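Local coordinates for siroheme decarboxylase (Hydrogenobacter thermophilus, PDB 4CH7), which catalyses the decarboxylation of siroheme to didecarboxysiroheme, a step in heme d1 biosynthesis, through what is probably a monodecarboxysiroheme intermediate, at residues P22-A27 and I32-L37; G63-L68 and S114-V119; N86-V91 and E325-E330; V186-L191 and M199-L204. All blocks are in the same frame, centred on the assembly; numbering follows the deposited sequence.

Interaction 1. Residues P22-A27 and I32-L37; sequences PFSVLA and IEEGKL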
loop_
_atom_site.group_PDB
_atom_site.type_symbol
_atom_site.label_atom_id
_atom_site.label_comp_id
_atom_site.label_asym_id
_atom_site.label_seq_id
_atom_site.Cartn_x
_atom_site.Cartn_y
_atom_site.Cartn_z
ATOM N N PRO A 22 25.731 5.356 -0.114
ATOM C CA PRO A 22 24.784 6.019 -1.018
ATOM C C PRO A 22 24.639 7.507 -0.728
ATOM O O PRO A 22 24.359 8.276 -1.644
ATOM C CB PRO A 22 23.466 5.291 -0.735
ATOM C CG PRO A 22 23.596 4.806 0.678
ATOM C CD PRO A 22 25.052 4.455 0.837
ATOM N N PHE A 23 24.828 7.905 0.526
ATOM C CA PHE A 23 24.717 9.309 0.897
ATOM C C PHE A 23 25.973 10.094 0.525
ATOM O O PHE A 23 25.934 11.316 0.393
ATOM C CB PHE A 23 24.411 9.450 2.388
ATOM C CG PHE A 23 23.089 8.860 2.790
ATOM C CD1 PHE A 23 21.907 9.346 2.247
ATOM C CD2 PHE A 23 23.027 7.829 3.717
ATOM C CE1 PHE A 23 20.680 8.806 2.613
ATOM C CE2 PHE A 23 21.807 7.284 4.092
ATOM C CZ PHE A 23 20.632 7.774 3.538
ATOM N N SER A 24 27.086 9.387 0.363
ATOM C CA SER A 24 28.301 9.991 -0.169
ATOM C C SER A 24 28.055 10.373 -1.627
ATOM O O SER A 24 28.436 11.457 -2.077
ATOM C CB SER A 24 29.473 9.012 -0.059
ATOM O OG SER A 24 30.713 9.661 -0.268
ATOM N N VAL A 25 27.392 9.473 -2.350
ATOM C CA VAL A 25 27.035 9.696 -3.749
ATOM C C VAL A 25 26.034 10.845 -3.899
ATOM O O VAL A 25 26.215 11.721 -4.744
ATOM C CB VAL A 25 26.454 8.419 -4.387
ATOM C CG1 VAL A 25 26.004 8.687 -5.813
ATOM C CG2 VAL A 25 27.477 7.299 -4.356
ATOM N N LEU A 26 24.984 10.834 -3.078
ATOM C CA LEU A 26 23.992 11.907 -3.079
ATOM C C LEU A 26 24.631 13.245 -2.716
ATOM O O LEU A 26 24.308 14.275 -3.305
ATOM C CB LEU A 26 22.847 11.598 -2.110
ATOM C CG LEU A 26 21.985 10.360 -2.364
ATOM C CD1 LEU A 26 20.725 10.389 -1.513
ATOM C CD2 LEU A 26 21.634 10.230 -3.830
ATOM N N ALA A 27 25.538 13.219 -1.744
ATOM C CA ALA A 27 26.248 14.421 -1.316
ATOM C C ALA A 27 27.032 15.030 -2.469
ATOM O O ALA A 27 26.994 16.244 -2.682
ATOM C CB ALA A 27 27.181 14.099 -0.169
ATOM N N ILE A 32 27.219 19.121 -1.547
ATOM C CA ILE A 32 27.504 19.448 -0.155
ATOM C C ILE A 32 28.208 18.294 0.551
ATOM O O ILE A 32 28.181 17.156 0.081
ATOM C CB ILE A 32 26.225 19.816 0.624
ATOM C CG1 ILE A 32 25.269 18.625 0.686
ATOM C CG2 ILE A 32 25.536 21.023 -0.001
ATOM C CD1 ILE A 32 23.986 18.926 1.420
ATOM N N GLU A 33 28.839 18.598 1.680
ATOM C CA GLU A 33 29.532 17.593 2.479
ATOM C C GLU A 33 28.531 16.573 3.021
ATOM O O GLU A 33 27.398 16.929 3.346
ATOM C CB GLU A 33 30.299 18.277 3.613
ATOM C CG GLU A 33 31.184 17.359 4.434
ATOM C CD GLU A 33 30.497 16.866 5.686
ATOM O OE1 GLU A 33 29.476 17.467 6.081
ATOM O OE2 GLU A 33 30.980 15.878 6.275
ATOM N N GLU A 34 28.943 15.308 3.099
ATOM C CA GLU A 34 28.026 14.215 3.430
ATOM C C GLU A 34 27.384 14.340 4.809
ATOM O O GLU A 34 26.176 14.132 4.955
ATOM C CB GLU A 34 28.725 12.858 3.301
ATOM C CG GLU A 34 27.793 11.671 3.532
ATOM C CD GLU A 34 28.512 10.340 3.490
ATOM O OE1 GLU A 34 29.738 10.333 3.258
ATOM O OE2 GLU A 34 27.848 9.302 3.691
ATOM N N GLY A 35 28.191 14.664 5.815
ATOM C CA GLY A 35 27.686 14.844 7.165
ATOM C C GLY A 35 26.600 15.899 7.210
ATOM O O GLY A 35 25.593 15.739 7.901
ATOM N N LYS A 36 26.803 16.975 6.455
ATOM C CA LYS A 36 25.813 18.037 6.350
ATOM C C LYS A 36 24.546 17.544 5.652
ATOM O O LYS A 36 23.434 17.878 6.065
ATOM C CB LYS A 36 26.391 19.243 5.612
ATOM C CG LYS A 36 25.388 20.371 5.434
ATOM C CD LYS A 36 26.053 21.643 4.948
ATOM C CE LYS A 36 25.038 22.764 4.825
ATOM N NZ LYS A 36 25.660 24.050 4.411
ATOM N N LEU A 37 24.719 16.750 4.596
ATOM C CA LEU A 37 23.583 16.149 3.902
ATOM C C LEU A 37 22.774 15.295 4.868
ATOM O O LEU A 37 21.555 15.426 4.946
ATOM C CB LEU A 37 24.043 15.296 2.714
ATOM C CG LEU A 37 22.953 14.417 2.091
ATOM C CD1 LEU A 37 21.865 15.277 1.480
ATOM C CD2 LEU A 37 23.516 13.456 1.057
HETATM O O HOH W 1 26.881 7.244 2.581
#

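Interaction 2. Residues G63-L68 and S114-V119; sequences GYDSAL and SELEDV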
loop_
_atom_site.group_PDB
_atom_site.type_symbol
_atom_site.label_atom_id
_atom_site.label_comp_id
_atom_site.label_asym_id
_atom_site.label_seq_id
_atom_site.Cartn_x
_atom_site.Cartn_y
_atom_site.Cartn_z
ATOM N N GLY A 63 5.294 -12.366 -2.996
ATOM C CA GLY A 63 4.476 -13.557 -2.869
ATOM C C GLY A 63 3.227 -13.284 -2.061
ATOM O O GLY A 63 2.470 -14.201 -1.739
ATOM N N TYR A 64 3.017 -12.016 -1.725
ATOM C CA TYR A 64 1.821 -11.619 -1.000
ATOM C C TYR A 64 0.634 -11.484 -1.940
ATOM O O TYR A 64 0.710 -10.791 -2.959
ATOM C CB TYR A 64 2.048 -10.307 -0.248
ATOM C CG TYR A 64 2.568 -10.482 1.162
ATOM C CD1 TYR A 64 3.886 -10.846 1.397
ATOM C CD2 TYR A 64 1.743 -10.270 2.257
ATOM C CE1 TYR A 64 4.365 -11.004 2.681
ATOM C CE2 TYR A 64 2.215 -10.424 3.547
ATOM C CZ TYR A 64 3.528 -10.793 3.752
ATOM O OH TYR A 64 4.009 -10.949 5.030
ATOM N N ASP A 65 -0.458 -12.161 -1.604
ATOM C CA ASP A 65 -1.720 -11.917 -2.281
ATOM C C ASP A 65 -2.454 -10.839 -1.499
ATOM O O ASP A 65 -2.706 -10.995 -0.301
ATOM C CB ASP A 65 -2.567 -13.185 -2.359
ATOM C CG ASP A 65 -3.689 -13.074 -3.379
ATOM O OD1 ASP A 65 -3.890 -11.972 -3.935
ATOM O OD2 ASP A 65 -4.373 -14.089 -3.623
ATOM N N SER A 66 -2.771 -9.738 -2.170
ATOM C CA SER A 66 -3.489 -8.646 -1.529
ATOM C C SER A 66 -4.757 -8.298 -2.298
ATOM O O SER A 66 -4.787 -8.361 -3.528
ATOM C CB SER A 66 -2.594 -7.414 -1.380
ATOM O OG SER A 66 -2.103 -6.976 -2.632
ATOM N N ALA A 67 -5.807 -7.946 -1.565
ATOM C CA ALA A 67 -7.085 -7.614 -2.180
ATOM C C ALA A 67 -7.830 -6.567 -1.372
ATOM O O ALA A 67 -7.533 -6.345 -0.195
ATOM C CB ALA A 67 -7.941 -8.859 -2.335
ATOM N N LEU A 68 -8.805 -5.932 -2.010
ATOM C CA LEU A 68 -9.690 -5.013 -1.315
ATOM C C LEU A 68 -10.919 -5.789 -0.864
ATOM O O LEU A 68 -11.649 -6.342 -1.687
ATOM C CB LEU A 68 -10.094 -3.855 -2.226
ATOM C CG LEU A 68 -10.867 -2.698 -1.596
ATOM C CD1 LEU A 68 -10.099 -2.134 -0.414
ATOM C CD2 LEU A 68 -11.128 -1.614 -2.626
ATOM N N SER A 114 -2.290 -19.519 4.048
ATOM C CA SER A 114 -3.671 -19.728 3.649
ATOM C C SER A 114 -3.936 -18.867 2.432
ATOM O O SER A 114 -3.345 -17.795 2.284
ATOM C CB SER A 114 -4.623 -19.324 4.770
ATOM O OG SER A 114 -5.966 -19.313 4.320
ATOM N N GLU A 115 -4.807 -19.338 1.549
ATOM C CA GLU A 115 -5.234 -18.515 0.430
ATOM C C GLU A 115 -6.053 -17.361 0.984
ATOM O O GLU A 115 -6.719 -17.508 2.011
ATOM C CB GLU A 115 -6.055 -19.332 -0.564
ATOM C CG GLU A 115 -5.273 -20.456 -1.219
ATOM C CD GLU A 115 -6.148 -21.377 -2.037
ATOM O OE1 GLU A 115 -7.074 -20.878 -2.708
ATOM O OE2 GLU A 115 -5.908 -22.601 -2.006
ATOM N N LEU A 116 -5.987 -16.216 0.314
ATOM C CA LEU A 116 -6.691 -15.015 0.749
ATOM C C LEU A 116 -8.190 -15.270 0.916
ATOM O O LEU A 116 -8.795 -14.833 1.894
ATOM C CB LEU A 116 -6.440 -13.874 -0.241
ATOM C CG LEU A 116 -7.035 -12.504 0.084
ATOM C CD1 LEU A 116 -6.029 -11.404 -0.195
ATOM C CD2 LEU A 116 -8.291 -12.278 -0.723
ATOM N N GLU A 117 -8.772 -15.988 -0.042
ATOM C CA GLU A 117 -10.196 -16.324 -0.019
ATOM C C GLU A 117 -10.602 -17.142 1.205
ATOM O O GLU A 117 -11.719 -17.005 1.708
ATOM C CB GLU A 117 -10.583 -17.084 -1.289
ATOM C CG GLU A 117 -10.931 -16.197 -2.475
ATOM C CD GLU A 117 -9.716 -15.574 -3.141
ATOM O OE1 GLU A 117 -8.577 -15.875 -2.732
ATOM O OE2 GLU A 117 -9.907 -14.786 -4.087
ATOM N N ASP A 118 -9.700 -18.003 1.669
ATOM C CA ASP A 118 -9.954 -18.797 2.864
ATOM C C ASP A 118 -9.918 -17.904 4.103
ATOM O O ASP A 118 -10.782 -18.000 4.976
ATOM C CB ASP A 118 -8.926 -19.925 2.999
ATOM C CG ASP A 118 -9.084 -20.993 1.932
ATOM O OD1 ASP A 118 -10.231 -21.412 1.671
ATOM O OD2 ASP A 118 -8.058 -21.413 1.356
ATOM N N VAL A 119 -8.908 -17.040 4.163
ATOM C CA VAL A 119 -8.747 -16.089 5.260
ATOM C C VAL A 119 -10.003 -15.248 5.485
ATOM O O VAL A 119 -10.472 -15.121 6.615
ATOM C CB VAL A 119 -7.534 -15.162 5.021
ATOM C CG1 VAL A 119 -7.449 -14.094 6.092
ATOM C CG2 VAL A 119 -6.249 -15.967 4.977
HETATM O O HOH W 2 -4.136 -16.269 -2.106
#

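Interaction 3. Residues N86-V91 and E325-E330; sequences NACPGV and ERWFKE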
loop_
_atom_site.group_PDB
_atom_site.type_symbol
_atom_site.label_atom_id
_atom_site.label_comp_id
_atom_site.label_asym_id
_atom_site.label_seq_id
_atom_site.Cartn_x
_atom_site.Cartn_y
_atom_site.Cartn_z
ATOM N N ASN A 86 -9.132 -4.905 12.383
ATOM C CA ASN A 86 -7.899 -4.215 12.749
ATOM C C ASN A 86 -6.875 -5.138 13.406
ATOM O O ASN A 86 -5.671 -4.941 13.265
ATOM C CB ASN A 86 -8.205 -3.038 13.680
ATOM C CG ASN A 86 -9.130 -2.015 13.046
ATOM O OD1 ASN A 86 -9.093 -1.790 11.839
ATOM N ND2 ASN A 86 -9.965 -1.385 13.865
ATOM N N ALA A 87 -7.367 -6.145 14.123
ATOM C CA ALA A 87 -6.506 -7.119 14.789
ATOM C C ALA A 87 -5.631 -7.892 13.803
ATOM O O ALA A 87 -4.518 -8.301 14.140
ATOM C CB ALA A 87 -7.341 -8.080 15.623
ATOM N N CYS A 88 -6.136 -8.092 12.589
ATOM C CA CYS A 88 -5.373 -8.788 11.561
ATOM C C CYS A 88 -4.157 -7.980 11.128
ATOM O O CYS A 88 -4.289 -6.841 10.680
ATOM C CB CYS A 88 -6.249 -9.101 10.350
ATOM S SG CYS A 88 -5.381 -9.983 9.037
ATOM N N PRO A 89 -2.962 -8.576 11.265
ATOM C CA PRO A 89 -1.688 -7.947 10.901
ATOM C C PRO A 89 -1.583 -7.722 9.397
ATOM O O PRO A 89 -0.739 -6.943 8.958
ATOM C CB PRO A 89 -0.646 -8.982 11.346
ATOM C CG PRO A 89 -1.355 -9.836 12.369
ATOM C CD PRO A 89 -2.766 -9.903 11.873
ATOM N N GLY A 90 -2.427 -8.401 8.624
ATOM C CA GLY A 90 -2.421 -8.256 7.179
ATOM C C GLY A 90 -3.354 -7.177 6.657
ATOM O O GLY A 90 -3.380 -6.902 5.454
ATOM N N VAL A 91 -4.125 -6.571 7.557
ATOM C CA VAL A 91 -5.014 -5.473 7.188
ATOM C C VAL A 91 -4.297 -4.132 7.338
ATOM O O VAL A 91 -3.903 -3.754 8.442
ATOM C CB VAL A 91 -6.306 -5.476 8.024
ATOM C CG1 VAL A 91 -7.140 -4.242 7.716
ATOM C CG2 VAL A 91 -7.104 -6.739 7.748
ATOM N N GLU A 325 0.558 -15.295 11.068
ATOM C CA GLU A 325 0.328 -16.721 11.251
ATOM C C GLU A 325 -0.223 -16.997 12.643
ATOM O O GLU A 325 -1.217 -17.708 12.796
ATOM C CB GLU A 325 1.628 -17.497 11.027
ATOM C CG GLU A 325 1.516 -18.996 11.266
ATOM C CD GLU A 325 2.835 -19.717 11.069
ATOM O OE1 GLU A 325 3.477 -19.513 10.019
ATOM O OE2 GLU A 325 3.231 -20.486 11.969
ATOM N N ARG A 326 0.418 -16.414 13.651
ATOM C CA ARG A 326 -0.028 -16.546 15.033
ATOM C C ARG A 326 -1.442 -16.000 15.207
ATOM O O ARG A 326 -2.265 -16.597 15.904
ATOM C CB ARG A 326 0.945 -15.836 15.976
ATOM C CG ARG A 326 0.504 -15.822 17.427
ATOM C CD ARG A 326 1.604 -15.306 18.342
ATOM N NE ARG A 326 2.231 -14.092 17.826
ATOM C CZ ARG A 326 1.691 -12.879 17.898
ATOM N NH1 ARG A 326 0.502 -12.709 18.457
ATOM N NH2 ARG A 326 2.338 -11.833 17.407
ATOM N N TRP A 327 -1.723 -14.870 14.565
ATOM C CA TRP A 327 -3.074 -14.329 14.544
ATOM C C TRP A 327 -4.019 -15.288 13.835
ATOM O O TRP A 327 -5.171 -15.450 14.241
ATOM C CB TRP A 327 -3.112 -12.970 13.841
ATOM C CG TRP A 327 -4.510 -12.469 13.630
ATOM C CD1 TRP A 327 -5.259 -11.737 14.505
ATOM C CD2 TRP A 327 -5.331 -12.675 12.473
ATOM N NE1 TRP A 327 -6.495 -11.472 13.961
ATOM C CE2 TRP A 327 -6.564 -12.038 12.714
ATOM C CE3 TRP A 327 -5.143 -13.334 11.256
ATOM C CZ2 TRP A 327 -7.602 -12.043 11.782
ATOM C CZ3 TRP A 327 -6.174 -13.337 10.333
ATOM C CH2 TRP A 327 -7.387 -12.699 10.603
ATOM N N PHE A 328 -3.526 -15.915 12.772
ATOM C CA PHE A 328 -4.342 -16.810 11.961
ATOM C C PHE A 328 -4.745 -18.079 12.712
ATOM O O PHE A 328 -5.904 -18.492 12.653
ATOM C CB PHE A 328 -3.623 -17.166 10.659
ATOM C CG PHE A 328 -4.485 -17.906 9.678
ATOM C CD1 PHE A 328 -5.700 -17.372 9.266
ATOM C CD2 PHE A 328 -4.084 -19.129 9.163
ATOM C CE1 PHE A 328 -6.502 -18.047 8.364
ATOM C CE2 PHE A 328 -4.880 -19.810 8.258
ATOM C CZ PHE A 328 -6.092 -19.267 7.860
ATOM N N LYS A 329 -3.784 -18.690 13.404
ATOM C CA LYS A 329 -4.042 -19.879 14.213
ATOM C C LYS A 329 -5.151 -19.605 15.219
ATOM O O LYS A 329 -6.044 -20.429 15.418
ATOM C CB LYS A 329 -2.784 -20.298 14.975
ATOM C CG LYS A 329 -1.530 -20.465 14.132
ATOM C CD LYS A 329 -1.600 -21.678 13.227
ATOM C CE LYS A 329 -0.240 -21.973 12.607
ATOM N NZ LYS A 329 0.789 -22.270 13.643
ATOM N N GLU A 330 -5.082 -18.436 15.850
ATOM C CA GLU A 330 -6.071 -18.024 16.838
ATOM C C GLU A 330 -7.472 -17.933 16.245
ATOM O O GLU A 330 -8.449 -18.303 16.894
ATOM C CB GLU A 330 -5.674 -16.686 17.464
ATOM C CG GLU A 330 -4.940 -16.830 18.782
ATOM C CD GLU A 330 -5.785 -17.519 19.833
ATOM O OE1 GLU A 330 -6.825 -16.949 20.225
ATOM O OE2 GLU A 330 -5.414 -18.631 20.262
#

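Interaction 4. Residues V186-L191 and M199-L204; sequences VERPFL and MSEEEL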
loop_
_atom_site.group_PDB
_atom_site.type_symbol
_atom_site.label_atom_id
_atom_site.label_comp_id
_atom_site.label_asym_id
_atom_site.label_seq_id
_atom_site.Cartn_x
_atom_site.Cartn_y
_atom_site.Cartn_z
ATOM N N VAL A 186 23.092 6.945 7.992
ATOM C CA VAL A 186 24.501 6.832 8.349
ATOM C C VAL A 186 25.357 6.676 7.097
ATOM O O VAL A 186 24.834 6.530 5.992
ATOM C CB VAL A 186 24.747 5.635 9.291
ATOM C CG1 VAL A 186 24.140 5.895 10.658
ATOM C CG2 VAL A 186 24.179 4.360 8.691
ATOM N N GLU A 187 26.671 6.707 7.282
ATOM C CA GLU A 187 27.617 6.596 6.180
ATOM C C GLU A 187 27.557 5.218 5.525
ATOM O O GLU A 187 27.710 5.090 4.308
ATOM C CB GLU A 187 29.030 6.886 6.687
ATOM C CG GLU A 187 30.143 6.589 5.699
ATOM C CD GLU A 187 31.405 7.364 6.009
ATOM O OE1 GLU A 187 31.299 8.577 6.278
ATOM O OE2 GLU A 187 32.500 6.764 5.978
ATOM N N ARG A 188 27.324 4.193 6.337
ATOM C CA ARG A 188 27.273 2.821 5.843
ATOM C C ARG A 188 25.961 2.157 6.246
ATOM O O ARG A 188 25.939 1.312 7.143
ATOM C CB ARG A 188 28.461 2.023 6.382
ATOM C CG ARG A 188 29.811 2.587 5.976
ATOM C CD ARG A 188 30.262 2.038 4.631
ATOM N NE ARG A 188 30.629 0.630 4.736
ATOM C CZ ARG A 188 31.834 0.202 5.098
ATOM N NH1 ARG A 188 32.791 1.073 5.387
ATOM N NH2 ARG A 188 32.087 -1.097 5.175
ATOM N N PRO A 189 24.862 2.522 5.560
ATOM C CA PRO A 189 23.506 2.117 5.955
ATOM C C PRO A 189 23.156 0.664 5.640
ATOM O O PRO A 189 22.066 0.223 6.002
ATOM C CB PRO A 189 22.616 3.057 5.138
ATOM C CG PRO A 189 23.423 3.355 3.905
ATOM C CD PRO A 189 24.860 3.376 4.355
ATOM N N PHE A 190 24.050 -0.061 4.975
ATOM C CA PHE A 190 23.818 -1.472 4.692
ATOM C C PHE A 190 24.660 -2.365 5.600
ATOM O O PHE A 190 24.480 -3.583 5.623
ATOM C CB PHE A 190 24.145 -1.789 3.231
ATOM C CG PHE A 190 23.205 -1.159 2.246
ATOM C CD1 PHE A 190 21.960 -1.720 2.007
ATOM C CD2 PHE A 190 23.572 -0.015 1.548
ATOM C CE1 PHE A 190 21.083 -1.145 1.095
ATOM C CE2 PHE A 190 22.703 0.568 0.632
ATOM C CZ PHE A 190 21.458 0.000 0.404
ATOM N N LEU A 191 25.575 -1.750 6.345
ATOM C CA LEU A 191 26.541 -2.493 7.155
ATOM C C LEU A 191 25.907 -3.302 8.286
ATOM O O LEU A 191 26.138 -4.507 8.393
ATOM C CB LEU A 191 27.612 -1.559 7.720
ATOM C CG LEU A 191 28.709 -2.268 8.514
ATOM C CD1 LEU A 191 29.351 -3.345 7.660
ATOM C CD2 LEU A 191 29.756 -1.286 9.015
HETATM N N MSE A 199 26.495 -11.711 6.593
HETATM C CA MSE A 199 27.123 -11.624 5.283
HETATM C C MSE A 199 27.826 -10.283 5.115
HETATM O O MSE A 199 27.685 -9.390 5.951
HETATM C CB MSE A 199 26.092 -11.850 4.167
HETATM C CG MSE A 199 24.947 -10.843 4.131
HETATM SE SE MSE A 199 23.763 -11.070 2.597
HETATM C CE MSE A 199 22.559 -12.401 3.310
ATOM N N SER A 200 28.596 -10.151 4.040
ATOM C CA SER A 200 29.259 -8.891 3.740
ATOM C C SER A 200 28.251 -7.909 3.156
ATOM O O SER A 200 27.148 -8.302 2.762
ATOM C CB SER A 200 30.404 -9.110 2.754
ATOM O OG SER A 200 29.914 -9.423 1.463
ATOM N N GLU A 201 28.619 -6.631 3.122
ATOM C CA GLU A 201 27.798 -5.620 2.468
ATOM C C GLU A 201 27.689 -5.953 0.989
ATOM O O GLU A 201 26.626 -5.815 0.386
ATOM C CB GLU A 201 28.426 -4.234 2.618
ATOM C CG GLU A 201 28.336 -3.619 4.003
ATOM C CD GLU A 201 29.220 -2.398 4.140
ATOM O OE1 GLU A 201 30.443 -2.574 4.300
ATOM O OE2 GLU A 201 28.694 -1.266 4.086
ATOM N N GLU A 202 28.808 -6.386 0.415
ATOM C CA GLU A 202 28.882 -6.720 -1.000
ATOM C C GLU A 202 27.893 -7.825 -1.350
ATOM O O GLU A 202 27.233 -7.772 -2.388
ATOM C CB GLU A 202 30.306 -7.146 -1.371
ATOM C CG GLU A 202 30.534 -7.333 -2.867
ATOM C CD GLU A 202 31.931 -7.817 -3.194
ATOM O OE1 GLU A 202 32.868 -6.996 -3.172
ATOM O OE2 GLU A 202 32.089 -9.023 -3.472
ATOM N N GLU A 203 27.784 -8.819 -0.472
ATOM C CA GLU A 203 26.854 -9.923 -0.682
ATOM C C GLU A 203 25.400 -9.474 -0.518
ATOM O O GLU A 203 24.526 -9.920 -1.259
ATOM C CB GLU A 203 27.185 -11.087 0.259
ATOM C CG GLU A 203 28.469 -11.832 -0.114
ATOM C CD GLU A 203 28.962 -12.754 0.984
ATOM O OE1 GLU A 203 28.607 -12.529 2.159
ATOM O OE2 GLU A 203 29.715 -13.699 0.669
ATOM N N LEU A 204 25.148 -8.591 0.445
ATOM C CA LEU A 204 23.806 -8.044 0.650
ATOM C C LEU A 204 23.362 -7.190 -0.535
ATOM O O LEU A 204 22.263 -7.371 -1.059
ATOM C CB LEU A 204 23.740 -7.221 1.939
ATOM C CG LEU A 204 22.408 -6.513 2.205
ATOM C CD1 LEU A 204 21.264 -7.510 2.196
ATOM C CD2 LEU A 204 22.435 -5.749 3.517
HETATM O O HOH W 3 26.620 0.380 3.644
#

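Interaction 1. Residues P22-A27 and I32-L37
E34 reaches along the start of helix 22-30 and lays its carboxylate beside F23 and S24. OE1 lies 3.6 Å from S24 CB, while OE2 faces F23 CB and the S24 amide, at an angle too poor for a hydrogen bond to that N-H. A water links the two sides instead: it donates to E34 OE2 over a short 2.5 Å and receives a weak bond from F23 N. With CG anti to the backbone nitrogen (chi1 -176°) and the rest of the chain extended, E34 stretches from helix 34-47 to the start of helix 22-30, and its CG passes 3.7 Å from F23 O. The amides at this helix start would probably favour a negative charge there. Replacing E34 by an alanine would probably leave the bridging water without its acceptor and uncover the flank of S24. Farther along, L37 pushes CD2 against the backbone, 3.3 Å from F23 O and 3.7 Å from L26 CB, with A27 CB also in contact. The pair is the helix-turn-helix of the first NirDL-like HTH domain: a short turn connects helix 22-30 to helix 34-47, and helix 4-11 covers L26, I32 and L37 through I8 and I11. A27 sits in the angle, its CB 3.7 Å from E34 CA, a spacing suited to a very small side chain. The turn is tied by I32 N donating to A27 O at 3.1 Å (N-H...O 142°). Next in the chain, E33 caps helix 34-47, its OE1 taking the K36 amide from above the carboxylate plane at 2.7 Å and its OE2 holding G35 N weakly.

Interaction 2. Residues G63-L68 and S114-V119
L116 holds CG anti to its N (chi1 -177°), which aims the isobutyl group at strand 65-71; D65 does likewise (chi1 -164°) and extends its carboxylate beside the first turn of helix 116-126. The two side chains cross at about a right angle, D65 OD2 standing 4.0 Å from L116 CB. L116 CD1 presses on the strand backbone, 3.3 Å from D65 O and 3.7 Å from A67 N, whereas CD2 meets A67 CB at 3.8 Å. L116 also rests on V134 and R136 of strand 132-139, so one leucine plugs the helix start onto the strands of the first AsnC-like domain, which join those of the second in one closed antiparallel barrel. S66 points away from the helix; its side chain is about 10 Å from that of H93, the inferred active-site residue. A water donates to D65 OD2 (2.7 Å) and accepts from L116 N (3.0 Å). R136 forms salt bridges with D65 and E117, which probably eases the repulsion between D65 OD2 and E117 OE1, 4.7 Å apart. No hydrogen bond joins the two segments directly: the leucine makes van der Waals contacts, and water and a shared arginine serve the carboxylates.

Interaction 3. Residues N86-V91 and E325-E330
W327 offers one face of its indole to the C88-P89 step. C88 CB stands 3.8 Å from the centroid of the six-membered ring, 20° off the normal, and C88 SG lies over the same ring at the same distance, a Cys sulfur-aromatic contact beside the CH-pi one. P89 CD covers the five-membered ring and comes within 3.6 Å of W327 CG. A87 O approaches W327 CD1 obliquely at 3.5 Å, and A87 CB lies near NE1. The indole thus seats helix 323-335, the last of the chain, on the turn that follows helix 75-87 in the first AsnC-like domain; M123 of helix 116-126 touches both C88 and W327. A serine in place of W327 would probably uncover C88 and P89 together and open a gap between helix 323-335 and the C88-P89 turn. The torsion of C88, SG anti to the backbone N (chi1 -179°), carries the sulfur over the ring beside CB; the type I turn from C88 to V91 follows. V91 N closes that turn on C88 O at 3.1 Å, and G90 N gives a weak bond to C88 SG (3.4 Å), so the sulfur serves ring and turn alike. K313 reaches N86 O just before the turn.

Interaction 4. Residues V186-L191 and M199-L204
R188 meets E201 from CB onward, CB lying 4.0 Å from E201 OE2. The chain then bends at chi2 and chi3 (-87° and -71°), bringing CD to 3.7 Å from the same oxygen. NE donates to E201 OE2 on its syn side, 2.8 Å and almost straight, CZ faces E201 OE1, and at the tip NH2 points to E201 OE1; that separation, 2.4 Å, is too short to be trusted. Guanidinium and carboxylate are nearly coplanar, giving a two-pronged, edge-on salt bridge. OE2 is held a second time by a water that donates to it and accepts from F190 N at 2.9 Å, so one carboxylate holds the loop by the R188 side chain and, through water, by the F190 backbone. L191 flanks the pair, its CD1 3.6 Å from E201 OE1 and its CA against E201 CG. L204 CD2 sits 3.6 Å from F190 O, near the plane of the F190 ring at its edge; F183 meets that phenyl edge-to-face. S200 and E203 start helix 201-213 with a capping box, E203 N to S200 OG and S200 N to E203 OE1. Helices 191-196 and 201-213 are consecutive, as in the helix-turn-helix expected of the second NirDL-like HTH domain.

From the N terminus, interaction 1 comes first and closes the short turn between helices 22-30 and 34-47 before any other contact opens. Segment 63-68 of interaction 2 then starts, and segment 86-91 of interaction 3 opens before 114-119 completes interaction 2, so these two cross. Interaction 3 waits for 325-330 near the C terminus, and interaction 4, another local HTH closure, is nested within that long loop. Interactions 2 and 3 adjoin, with S114 and V119 on F328, joining barrel strands, helix 116-126, the turn after helix 75-87 and the last helix. Interactions 1 and 4, centres about 17 Å apart, meet where P22 and F23 pack on P189 and V186, joining the two HTH domains.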